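Local coordinates for ABC transporter periplasmic-binding protein YtfQ (Mycobacterium smegmatis, PDB 6HBD) that binds beta-D-galactofuranose and probably serves as the solute-binding component of an ABC transporter for furanose sugars such as L-arabinofuranose, at residues S29-A34 and V259-L264; I148-G153 and F210-D215; G185-S190 and D214-G219; I206-A211 and K236-D241. All coordinates share one frame; numbering follows the deposited sequence.

Interaction 1: S29-A34 and V259-L264. With ZN (zinc ion), chain D; GZL (beta-D-galactofuranose), chain L.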
# COMPACT_ATOMS: atom_id res chain seq x y z
N SER A 29 6.61 -1.95 -6.54
CA SER A 29 5.31 -2.19 -7.17
C SER A 29 4.86 -1.04 -8.05
O SER A 29 5.43 0.06 -7.98
CB SER A 29 4.26 -2.39 -6.09
OG SER A 29 4.11 -1.22 -5.31
N GLY A 30 3.78 -1.29 -8.79
CA GLY A 30 3.11 -0.29 -9.62
C GLY A 30 2.60 0.86 -8.78
O GLY A 30 2.79 2.04 -9.12
N TRP A 31 1.97 0.50 -7.63
CA TRP A 31 1.49 1.48 -6.66
C TRP A 31 2.62 2.46 -6.29
O TRP A 31 2.38 3.65 -6.15
CB TRP A 31 0.99 0.77 -5.37
CG TRP A 31 0.20 1.66 -4.45
CD1 TRP A 31 -1.15 1.69 -4.30
CD2 TRP A 31 0.72 2.66 -3.58
NE1 TRP A 31 -1.51 2.65 -3.40
CE2 TRP A 31 -0.38 3.29 -2.97
CE3 TRP A 31 2.01 3.06 -3.22
CZ2 TRP A 31 -0.23 4.28 -2.01
CZ3 TRP A 31 2.15 4.09 -2.32
CH2 TRP A 31 1.04 4.70 -1.73
N ARG A 32 3.83 1.94 -6.07
CA ARG A 32 5.00 2.75 -5.68
C ARG A 32 5.43 3.68 -6.80
O ARG A 32 5.70 4.87 -6.57
CB ARG A 32 6.18 1.82 -5.33
CG ARG A 32 7.13 2.41 -4.33
CD ARG A 32 6.62 2.21 -2.93
NE ARG A 32 6.43 3.44 -2.21
CZ ARG A 32 5.78 3.54 -1.06
NH1 ARG A 32 5.65 4.72 -0.48
NH2 ARG A 32 5.23 2.47 -0.50
N THR A 33 5.53 3.13 -8.02
CA THR A 33 5.96 3.90 -9.17
C THR A 33 4.92 5.00 -9.47
O THR A 33 5.30 6.13 -9.79
CB THR A 33 6.33 2.97 -10.34
OG1 THR A 33 5.23 2.10 -10.62
CG2 THR A 33 7.56 2.14 -10.03
N ALA A 34 3.62 4.69 -9.26
CA ALA A 34 2.56 5.67 -9.41
C ALA A 34 2.72 6.75 -8.35
O ALA A 34 2.61 7.95 -8.65
CB ALA A 34 1.21 5.01 -9.26
N VAL A 259 -9.49 -4.16 -4.05
CA VAL A 259 -9.78 -3.10 -3.09
C VAL A 259 -8.72 -2.03 -3.33
O VAL A 259 -7.53 -2.31 -3.23
CB VAL A 259 -9.81 -3.59 -1.61
CG1 VAL A 259 -9.97 -2.41 -0.66
CG2 VAL A 259 -10.93 -4.59 -1.39
N GLU A 260 -9.18 -0.81 -3.70
CA GLU A 260 -8.36 0.33 -4.07
C GLU A 260 -7.56 0.89 -2.93
O GLU A 260 -8.13 1.14 -1.87
CB GLU A 260 -9.30 1.45 -4.60
CG GLU A 260 -8.66 2.77 -5.04
CD GLU A 260 -9.72 3.74 -5.54
OE1 GLU A 260 -9.95 4.79 -4.89
OE2 GLU A 260 -10.34 3.41 -6.57
N CYS A 261 -6.29 1.17 -3.17
CA CYS A 261 -5.44 1.92 -2.25
C CYS A 261 -4.89 3.02 -3.15
O CYS A 261 -4.21 2.71 -4.12
CB CYS A 261 -4.33 1.08 -1.64
SG CYS A 261 -3.26 2.01 -0.53
N ASN A 262 -5.24 4.26 -2.87
CA ASN A 262 -4.94 5.38 -3.75
C ASN A 262 -3.48 5.90 -3.67
O ASN A 262 -3.09 6.48 -2.66
CB ASN A 262 -5.94 6.48 -3.45
CG ASN A 262 -6.10 7.53 -4.52
OD1 ASN A 262 -5.10 8.03 -5.09
ND2 ASN A 262 -7.37 7.91 -4.77
N PRO A 263 -2.69 5.79 -4.76
CA PRO A 263 -1.31 6.29 -4.72
C PRO A 263 -1.12 7.78 -4.92
O PRO A 263 -0.02 8.25 -4.66
CB PRO A 263 -0.65 5.54 -5.89
CG PRO A 263 -1.72 5.35 -6.85
CD PRO A 263 -2.99 5.18 -6.07
N LEU A 264 -2.14 8.52 -5.36
CA LEU A 264 -1.99 9.93 -5.75
C LEU A 264 -2.03 10.94 -4.57
O LEU A 264 -2.87 11.86 -4.50
CB LEU A 264 -3.03 10.26 -6.83
CG LEU A 264 -3.17 9.24 -8.00
CD1 LEU A 264 -4.12 9.74 -9.08
CD2 LEU A 264 -1.86 8.92 -8.63
ZN ZN D . -11.68 5.14 -6.53
C6 GZL L . 0.17 1.27 1.07
C5 GZL L . 1.58 1.29 0.54
C4 GZL L . 2.01 -0.06 -0.00
C3 GZL L . 1.18 -0.59 -1.17
C2 GZL L . 2.16 -1.53 -1.83
O6 GZL L . -0.12 2.50 1.73
O5 GZL L . 2.50 1.76 1.53
O4 GZL L . 3.34 0.04 -0.56
O3 GZL L . -0.00 -1.29 -0.79
C1 GZL L . 3.43 -0.70 -1.79
O2 GZL L . 1.84 -1.87 -3.17
O1 GZL L . 4.42 -1.67 -1.74
O HOH W 1 -10.94 6.44 -7.99
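The indole of Trp31 lies between Pro263 and the bound beta-D-galactofuranose. Pro263 presses CB on one face, 3.8 Å from the centroid of the Trp31 five-membered ring and 14° off its normal, a CH-pi contact over the ring itself. On the opposite face the sugar lies further toward the rim, its C5 4.0 Å from Trp31 CZ3. With CG anti to the backbone N (chi1 -167°), the indole reaches out from the first turn of helix 30-46 and brings its N-H edge to the loop after strand 257-260. There NE1 of Trp31 gives Cys261 O a weak bond of 2.8 Å, bent to 130° at the hydrogen. Cys261 SG sits obliquely to the same ring, 3.4 Å from Trp31 NE1. One turn on, Ala34 CB meets Pro263 CG at 3.8 Å. Ser29, the N-cap, accepts from Arg32 N through OG, which also donates to sugar O2. Arg32 NH2 comes edge-on to sugar O4 at 3.1 Å, while Trp31 CZ3 lies over the guanidinium face and Asp105 salt-bridges NH1. An aromatic platform under a sugar, ringed by polar side chains, is characteristic of the interdomain cleft of periplasmic sugar-binding proteins.

Interaction 2: I148-G153 and F210-D215. With GZL (beta-D-galactofuranose), chain L.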
# COMPACT_ATOMS: atom_id res chain seq x y z
N ILE A 148 -7.58 -20.98 1.53
CA ILE A 148 -7.07 -19.66 1.24
C ILE A 148 -5.56 -19.68 1.37
O ILE A 148 -5.02 -20.22 2.32
CB ILE A 148 -7.74 -18.53 2.12
CG1 ILE A 148 -9.25 -18.41 1.83
CG2 ILE A 148 -7.07 -17.17 1.87
CD1 ILE A 148 -10.00 -18.06 2.91
N VAL A 149 -4.90 -19.05 0.43
CA VAL A 149 -3.46 -18.87 0.38
C VAL A 149 -3.28 -17.36 0.55
O VAL A 149 -4.20 -16.63 0.18
CB VAL A 149 -2.98 -19.39 -0.98
CG1 VAL A 149 -1.48 -19.30 -1.10
CG2 VAL A 149 -3.45 -20.81 -1.18
N GLN A 150 -2.17 -16.89 1.14
CA GLN A 150 -1.97 -15.46 1.41
C GLN A 150 -0.56 -14.98 1.08
O GLN A 150 0.41 -15.46 1.66
CB GLN A 150 -2.32 -15.15 2.89
CG GLN A 150 -2.08 -13.67 3.34
CD GLN A 150 -2.80 -13.17 4.60
OE1 GLN A 150 -2.30 -12.26 5.27
NE2 GLN A 150 -4.01 -13.63 4.95
N LEU A 151 -0.46 -13.99 0.17
CA LEU A 151 0.84 -13.45 -0.21
C LEU A 151 1.02 -12.21 0.63
O LEU A 151 0.29 -11.25 0.46
CB LEU A 151 0.90 -13.17 -1.71
CG LEU A 151 0.55 -14.36 -2.62
CD1 LEU A 151 0.17 -13.91 -3.98
CD2 LEU A 151 1.69 -15.32 -2.70
N GLU A 152 1.90 -12.28 1.62
CA GLU A 152 2.13 -11.20 2.57
C GLU A 152 3.13 -10.18 2.02
O GLU A 152 4.08 -10.54 1.34
CB GLU A 152 2.65 -11.75 3.91
CG GLU A 152 1.71 -12.69 4.63
CD GLU A 152 2.31 -13.32 5.88
OE1 GLU A 152 3.50 -13.71 5.83
OE2 GLU A 152 1.59 -13.44 6.89
N GLY A 153 2.90 -8.90 2.32
CA GLY A 153 3.82 -7.86 1.90
C GLY A 153 5.08 -7.87 2.71
O GLY A 153 5.21 -8.68 3.64
N PHE A 210 -5.16 -14.54 -1.55
CA PHE A 210 -5.35 -13.18 -1.11
C PHE A 210 -4.00 -12.53 -1.17
O PHE A 210 -3.14 -12.80 -0.32
CB PHE A 210 -5.94 -13.11 0.31
CG PHE A 210 -5.80 -11.75 0.97
CD1 PHE A 210 -6.32 -10.61 0.36
CD2 PHE A 210 -5.08 -11.59 2.14
CE1 PHE A 210 -6.15 -9.35 0.95
CE2 PHE A 210 -4.90 -10.34 2.71
CZ PHE A 210 -5.43 -9.23 2.11
N ALA A 211 -3.81 -11.69 -2.20
CA ALA A 211 -2.56 -10.98 -2.37
C ALA A 211 -2.70 -9.63 -1.68
O ALA A 211 -3.67 -8.93 -1.92
CB ALA A 211 -2.25 -10.80 -3.85
N GLN A 212 -1.74 -9.27 -0.81
CA GLN A 212 -1.82 -8.00 -0.09
C GLN A 212 -1.42 -6.82 -0.98
O GLN A 212 -1.46 -5.67 -0.53
CB GLN A 212 -0.97 -8.04 1.19
CG GLN A 212 -1.64 -8.87 2.29
CD GLN A 212 -0.74 -9.03 3.48
OE1 GLN A 212 0.27 -8.33 3.64
NE2 GLN A 212 -1.08 -9.97 4.34
N ASN A 213 -1.05 -7.10 -2.23
CA ASN A 213 -0.67 -6.07 -3.18
C ASN A 213 -0.88 -6.74 -4.53
O ASN A 213 -0.45 -7.88 -4.68
CB ASN A 213 0.76 -5.65 -2.88
CG ASN A 213 1.68 -5.49 -4.02
OD1 ASN A 213 2.47 -6.38 -4.32
ND2 ASN A 213 1.62 -4.34 -4.66
N ASP A 214 -1.64 -6.11 -5.45
CA ASP A 214 -1.96 -6.81 -6.69
C ASP A 214 -0.73 -7.15 -7.56
O ASP A 214 -0.87 -8.05 -8.39
CB ASP A 214 -3.09 -6.15 -7.52
CG ASP A 214 -3.14 -4.67 -7.73
OD1 ASP A 214 -2.08 -4.03 -7.69
OD2 ASP A 214 -4.26 -4.16 -7.98
N ASP A 215 0.47 -6.55 -7.33
CA ASP A 215 1.68 -6.99 -8.05
C ASP A 215 1.97 -8.45 -7.66
O ASP A 215 2.15 -9.29 -8.54
CB ASP A 215 2.89 -6.11 -7.76
CG ASP A 215 2.83 -4.79 -8.46
OD1 ASP A 215 1.77 -4.12 -8.38
OD2 ASP A 215 3.83 -4.42 -9.10
C6 GZL L . 0.17 1.27 1.07
C5 GZL L . 1.58 1.29 0.54
C4 GZL L . 2.01 -0.06 -0.00
C3 GZL L . 1.18 -0.59 -1.17
C2 GZL L . 2.16 -1.53 -1.83
O6 GZL L . -0.12 2.50 1.73
O5 GZL L . 2.50 1.76 1.53
O4 GZL L . 3.34 0.04 -0.56
O3 GZL L . -0.00 -1.29 -0.79
C1 GZL L . 3.43 -0.70 -1.79
O2 GZL L . 1.84 -1.87 -3.17
O1 GZL L . 4.42 -1.67 -1.74
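Gln212 uses both ends of its amide on segment 148-153, one on the strand and one just past its end. OE1 of Gln212 accepts from Gly153 N at 3.0 Å; the N-H points almost straight at the oxygen (169°) but comes from above the carbonyl plane. NE2 of Gln212 gives Gln150 OE1 a weak bond of 2.8 Å, bent to 122°, the two amide planes standing 65° apart. With OE1 well held and NE2 more loosely, the rotation of the Gln212 amide is probably restrained. The tight part of the contact is the parallel ladder beneath, where Gln150 pairs with Phe210 and Leu151 with Ala211. Phe210 N bonds to Val149 O at 2.9 Å, Leu151 N to Phe210 O at 3.0 Å and Gln212 N to Leu151 O at 3.1 Å. On the Gln150 face, the extended Gln150 chain runs beside Phe210, the amide perpendicular to the ring and meeting its edge, with NE2 3.6 Å from Phe210 CD2. On the Leu151 face, Leu151 CD1 rests on Ala211 CB at 3.9 Å. The partly exposed Glu152 is the looser side: its CG passes Gln212 NE2 at 3.9 Å, while its carboxylate forms a salt bridge with Lys164. Past the ladder the chain leaves the sheet, and Asn213, N-cap of helix 214-226, gives sugar O2 a weak bond through ND2. Strand 146-152 lies between strands 177-184 and 208-211; helix 158-171 packs on the Gln150 face, where Phe167 stacks on Phe210, and helix 189-202 on the Leu151 face.

Interaction 3: G185-S190 and D214-G219. With GZL (beta-D-galactofuranose), chain L.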
# COMPACT_ATOMS: atom_id res chain seq x y z
N GLY A 185 5.99 -12.03 0.20
CA GLY A 185 6.33 -11.89 -1.20
C GLY A 185 6.98 -10.55 -1.49
O GLY A 185 6.99 -10.11 -2.64
N ASP A 186 7.45 -9.84 -0.44
CA ASP A 186 8.15 -8.55 -0.50
C ASP A 186 7.45 -7.41 -1.31
O ASP A 186 8.10 -6.40 -1.62
CB ASP A 186 9.58 -8.78 -1.02
CG ASP A 186 10.62 -7.85 -0.41
OD1 ASP A 186 10.61 -7.66 0.83
OD2 ASP A 186 11.47 -7.31 -1.18
N PHE A 187 6.11 -7.55 -1.58
CA PHE A 187 5.31 -6.61 -2.36
C PHE A 187 5.82 -6.48 -3.85
O PHE A 187 5.62 -5.42 -4.48
CB PHE A 187 5.18 -5.22 -1.64
CG PHE A 187 4.20 -5.07 -0.50
CD1 PHE A 187 2.95 -5.66 -0.56
CD2 PHE A 187 4.41 -4.13 0.49
CE1 PHE A 187 1.97 -5.39 0.41
CE2 PHE A 187 3.45 -3.90 1.48
CZ PHE A 187 2.24 -4.53 1.44
N THR A 188 6.39 -7.57 -4.42
CA THR A 188 6.89 -7.58 -5.80
C THR A 188 6.15 -8.61 -6.65
O THR A 188 5.51 -9.51 -6.11
CB THR A 188 8.38 -7.87 -5.83
OG1 THR A 188 8.62 -9.16 -5.24
CG2 THR A 188 9.19 -6.80 -5.14
N ARG A 189 6.23 -8.45 -7.97
CA ARG A 189 5.64 -9.41 -8.91
C ARG A 189 6.43 -10.73 -8.84
O ARG A 189 5.82 -11.79 -8.73
CB ARG A 189 5.69 -8.91 -10.36
CG ARG A 189 4.56 -7.99 -10.80
CD ARG A 189 4.05 -8.39 -12.17
NE ARG A 189 3.34 -7.30 -12.85
CZ ARG A 189 2.90 -7.36 -14.10
NH1 ARG A 189 3.08 -8.46 -14.83
NH2 ARG A 189 2.27 -6.32 -14.64
N SER A 190 7.78 -10.65 -8.91
CA SER A 190 8.66 -11.82 -8.84
C SER A 190 8.43 -12.59 -7.54
O SER A 190 8.23 -13.80 -7.57
CB SER A 190 10.13 -11.42 -8.96
OG SER A 190 10.47 -10.39 -8.04
N ASP A 214 -1.64 -6.11 -5.45
CA ASP A 214 -1.96 -6.81 -6.69
C ASP A 214 -0.73 -7.15 -7.56
O ASP A 214 -0.87 -8.05 -8.39
CB ASP A 214 -3.09 -6.15 -7.52
CG ASP A 214 -3.14 -4.67 -7.73
OD1 ASP A 214 -2.08 -4.03 -7.69
OD2 ASP A 214 -4.26 -4.16 -7.98
N ASP A 215 0.47 -6.55 -7.33
CA ASP A 215 1.68 -6.99 -8.05
C ASP A 215 1.97 -8.45 -7.66
O ASP A 215 2.15 -9.29 -8.54
CB ASP A 215 2.89 -6.11 -7.76
CG ASP A 215 2.83 -4.79 -8.46
OD1 ASP A 215 1.77 -4.12 -8.38
OD2 ASP A 215 3.83 -4.42 -9.10
N MET A 216 1.90 -8.78 -6.36
CA MET A 216 2.10 -10.17 -5.92
C MET A 216 1.04 -11.09 -6.50
O MET A 216 1.35 -12.20 -6.91
CB MET A 216 2.12 -10.27 -4.39
CG MET A 216 3.38 -9.66 -3.80
SD MET A 216 3.50 -9.57 -2.01
CE MET A 216 1.81 -9.42 -1.52
N GLY A 217 -0.20 -10.61 -6.56
CA GLY A 217 -1.31 -11.34 -7.16
C GLY A 217 -1.18 -11.50 -8.67
O GLY A 217 -1.80 -12.39 -9.27
N LEU A 218 -0.40 -10.60 -9.33
CA LEU A 218 -0.14 -10.72 -10.76
C LEU A 218 0.90 -11.85 -10.96
O LEU A 218 0.64 -12.78 -11.73
CB LEU A 218 0.28 -9.38 -11.40
CG LEU A 218 -0.85 -8.33 -11.56
CD1 LEU A 218 -0.27 -6.93 -11.79
CD2 LEU A 218 -1.83 -8.71 -12.68
N GLY A 219 1.99 -11.84 -10.18
CA GLY A 219 2.97 -12.92 -10.20
C GLY A 219 2.31 -14.26 -9.88
O GLY A 219 2.55 -15.27 -10.54
C6 GZL L . 0.17 1.27 1.07
C5 GZL L . 1.58 1.29 0.54
C4 GZL L . 2.01 -0.06 -0.00
C3 GZL L . 1.18 -0.59 -1.17
C2 GZL L . 2.16 -1.53 -1.83
O6 GZL L . -0.12 2.50 1.73
O5 GZL L . 2.50 1.76 1.53
O4 GZL L . 3.34 0.04 -0.56
O3 GZL L . -0.00 -1.29 -0.79
C1 GZL L . 3.43 -0.70 -1.79
O2 GZL L . 1.84 -1.87 -3.17
O1 GZL L . 4.42 -1.67 -1.74
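Met216, in the first turn of helix 214-226, reaches under the type I' turn from Gly185 to Thr188, which leads from strand 177-184 into helix 189-202. With CG anti to its own carbonyl carbon (chi1 -71°), the side chain runs along this turn. CB stands 3.9 Å from Thr188 O, and CG lies closer to that same oxygen. SD passes the backbone of Phe187, 3.3 Å from its N, and also meets Gly185 O. A bend at chi3 (-30°) then brings CE to Phe187 CD1 at 4.0 Å. The sulfur is oblique to that ring, a Met-aromatic contact 5.4 Å from the Phe187 centroid. Phe187 turns one ring face to the galactofuranose, whose C2 lies over the ring centre, so Met216 backs a wall of the sugar pocket. At the start of helix 189-202, Arg189 CG touches Asp215 CB, and the Leu218 side chain lies against one face of the guanidinium. The charged end of Arg189 pairs with Asp245, while Asp215 accepts from Gly30 N in the opposite lobe. No classical hydrogen bond joins the two segments; their backbones meet through CA-H...O contacts, and the helices come close where Gly219 CA lies 3.4 Å from Arg189 O.

Interaction 4: I206-A211 and K236-D241. With GZL (beta-D-galactofuranose), chain L.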
# COMPACT_ATOMS: atom_id res chain seq x y z
N ILE A 206 -6.26 -25.46 -3.57
CA ILE A 206 -6.17 -24.00 -3.40
C ILE A 206 -7.45 -23.39 -4.04
O ILE A 206 -7.60 -23.41 -5.27
CB ILE A 206 -4.87 -23.42 -4.04
CG1 ILE A 206 -3.61 -23.91 -3.29
CG2 ILE A 206 -4.95 -21.89 -4.07
CD1 ILE A 206 -2.27 -23.54 -3.94
N ASP A 207 -8.37 -22.86 -3.21
CA ASP A 207 -9.61 -22.27 -3.73
C ASP A 207 -9.45 -20.81 -4.12
O ASP A 207 -9.99 -20.37 -5.15
CB ASP A 207 -10.74 -22.37 -2.69
CG ASP A 207 -11.31 -23.75 -2.58
OD1 ASP A 207 -10.68 -24.60 -1.91
OD2 ASP A 207 -12.41 -24.00 -3.15
N VAL A 208 -8.73 -20.05 -3.28
CA VAL A 208 -8.55 -18.62 -3.43
C VAL A 208 -7.19 -18.17 -2.87
O VAL A 208 -6.68 -18.78 -1.93
CB VAL A 208 -9.76 -17.91 -2.75
CG1 VAL A 208 -10.25 -18.67 -1.52
CG2 VAL A 208 -9.49 -16.43 -2.40
N VAL A 209 -6.61 -17.12 -3.46
CA VAL A 209 -5.37 -16.49 -3.01
C VAL A 209 -5.71 -15.03 -2.66
O VAL A 209 -6.48 -14.39 -3.36
CB VAL A 209 -4.17 -16.66 -4.00
CG1 VAL A 209 -4.61 -17.12 -5.37
CG2 VAL A 209 -3.26 -15.42 -4.10
N PHE A 210 -5.16 -14.54 -1.55
CA PHE A 210 -5.35 -13.18 -1.11
C PHE A 210 -4.00 -12.53 -1.17
O PHE A 210 -3.14 -12.80 -0.32
CB PHE A 210 -5.94 -13.11 0.31
CG PHE A 210 -5.80 -11.75 0.97
CD1 PHE A 210 -6.32 -10.61 0.36
CD2 PHE A 210 -5.08 -11.59 2.14
CE1 PHE A 210 -6.15 -9.35 0.95
CE2 PHE A 210 -4.90 -10.34 2.71
CZ PHE A 210 -5.43 -9.23 2.11
N ALA A 211 -3.81 -11.69 -2.20
CA ALA A 211 -2.56 -10.98 -2.37
C ALA A 211 -2.70 -9.63 -1.68
O ALA A 211 -3.67 -8.93 -1.92
CB ALA A 211 -2.25 -10.80 -3.85
N LYS A 236 -9.36 -18.38 -7.41
CA LYS A 236 -9.78 -16.99 -7.35
C LYS A 236 -8.67 -16.07 -6.80
O LYS A 236 -7.89 -16.49 -5.96
CB LYS A 236 -11.07 -16.87 -6.52
CG LYS A 236 -12.15 -17.86 -6.99
CD LYS A 236 -13.59 -17.32 -6.94
CE LYS A 236 -14.58 -18.21 -7.66
NZ LYS A 236 -14.45 -18.15 -9.16
N ILE A 237 -8.55 -14.85 -7.30
CA ILE A 237 -7.57 -13.90 -6.79
C ILE A 237 -8.31 -12.67 -6.32
O ILE A 237 -9.29 -12.26 -6.98
CB ILE A 237 -6.44 -13.53 -7.77
CG1 ILE A 237 -5.88 -14.79 -8.50
CG2 ILE A 237 -5.34 -12.72 -7.03
CD1 ILE A 237 -4.98 -14.53 -9.72
N VAL A 238 -7.91 -12.16 -5.12
CA VAL A 238 -8.42 -10.95 -4.51
C VAL A 238 -7.20 -10.20 -3.98
O VAL A 238 -6.35 -10.80 -3.32
CB VAL A 238 -9.55 -11.14 -3.48
CG1 VAL A 238 -10.27 -12.46 -3.68
CG2 VAL A 238 -9.09 -10.97 -2.04
N ALA A 239 -7.07 -8.92 -4.35
CA ALA A 239 -5.91 -8.15 -3.94
C ALA A 239 -6.26 -6.74 -3.55
O ALA A 239 -7.42 -6.32 -3.67
CB ALA A 239 -4.88 -8.17 -5.04
N VAL A 240 -5.26 -6.04 -3.00
CA VAL A 240 -5.36 -4.66 -2.55
C VAL A 240 -4.45 -3.81 -3.45
O VAL A 240 -3.40 -4.31 -3.86
CB VAL A 240 -5.00 -4.56 -1.04
CG1 VAL A 240 -4.98 -3.10 -0.56
CG2 VAL A 240 -5.96 -5.39 -0.21
N ASP A 241 -4.85 -2.57 -3.76
CA ASP A 241 -4.21 -1.56 -4.61
C ASP A 241 -5.06 -1.17 -5.79
O ASP A 241 -5.30 0.04 -5.82
CB ASP A 241 -2.80 -1.90 -5.12
CG ASP A 241 -1.67 -1.81 -4.12
OD1 ASP A 241 -1.93 -1.43 -2.94
OD2 ASP A 241 -0.51 -2.11 -4.51
C6 GZL L . 0.17 1.27 1.07
C5 GZL L . 1.58 1.29 0.54
C4 GZL L . 2.01 -0.06 -0.00
C3 GZL L . 1.18 -0.59 -1.17
C2 GZL L . 2.16 -1.53 -1.83
O6 GZL L . -0.12 2.50 1.73
O5 GZL L . 2.50 1.76 1.53
O4 GZL L . 3.34 0.04 -0.56
O3 GZL L . -0.00 -1.29 -0.79
C1 GZL L . 3.43 -0.70 -1.79
O2 GZL L . 1.84 -1.87 -3.17
O1 GZL L . 4.42 -1.67 -1.74
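Lys236 N gives Asp207 O a hydrogen bond of 3.1 Å, and from there backbone bonds alternate between two parallel strands. Val209 N returns to Lys236 O at 2.9 Å, Val238 N goes to Val209 O and Ala211 N to Val238 O. The axes of strands 208-211 and 236-239 approach to 4.7 Å and are inclined at 18°. A long, weak bond from Val240 N to Ala211 O closes the series as the chain turns the corner at Val240. Apolar contacts line both faces of this strand pair. On one, Val209 CG1 and Ile237 CG1 lie 4.1 Å apart, the side chains side by side. Ala211 CB meets Ala239 CB on the same face. On the other, Val238 CG2 touches Phe210 CD1 at 3.7 Å, the side chains crossing at about a right angle. From the corner, Val240 CG2 comes to the edge of the Phe210 ring near CE1. Polar contacts to the ligand follow. Asp241 accepts from two sugar hydroxyls, O3 through OD1 at 2.9 Å and O2 through OD2 at 2.7 Å; Asn213 ND2 also donates to OD2. The strand pair of this beta-alpha-beta unit thus leads to a carboxylate taking neighbouring hydroxyls one per oxygen, a two-point grip that should fix how the furanose lies.

Overall arrangement
All four contacts touch the same galactofuranose. Interactions 2 and 4 share strand 208-211, flanked by strands 146-152 and 236-239 in one mixed sheet, their centres about 6 Å apart. Interaction 3, about 8 Å from interaction 2 centre to centre, ends with it on the start of helix 214-226; along the chain its segments alternate with those of interaction 4. All three are nested inside the loop closed by interaction 1, whose centre lies about 13 to 17 Å from theirs. Interaction 1 brings helix 30-46, from the lobe of the other sheet, against the loop after strand 257-260. The probable bond from Gly30 N to Asp215 OD2 also crosses between lobes, consistent with a cleft closed round its sugar.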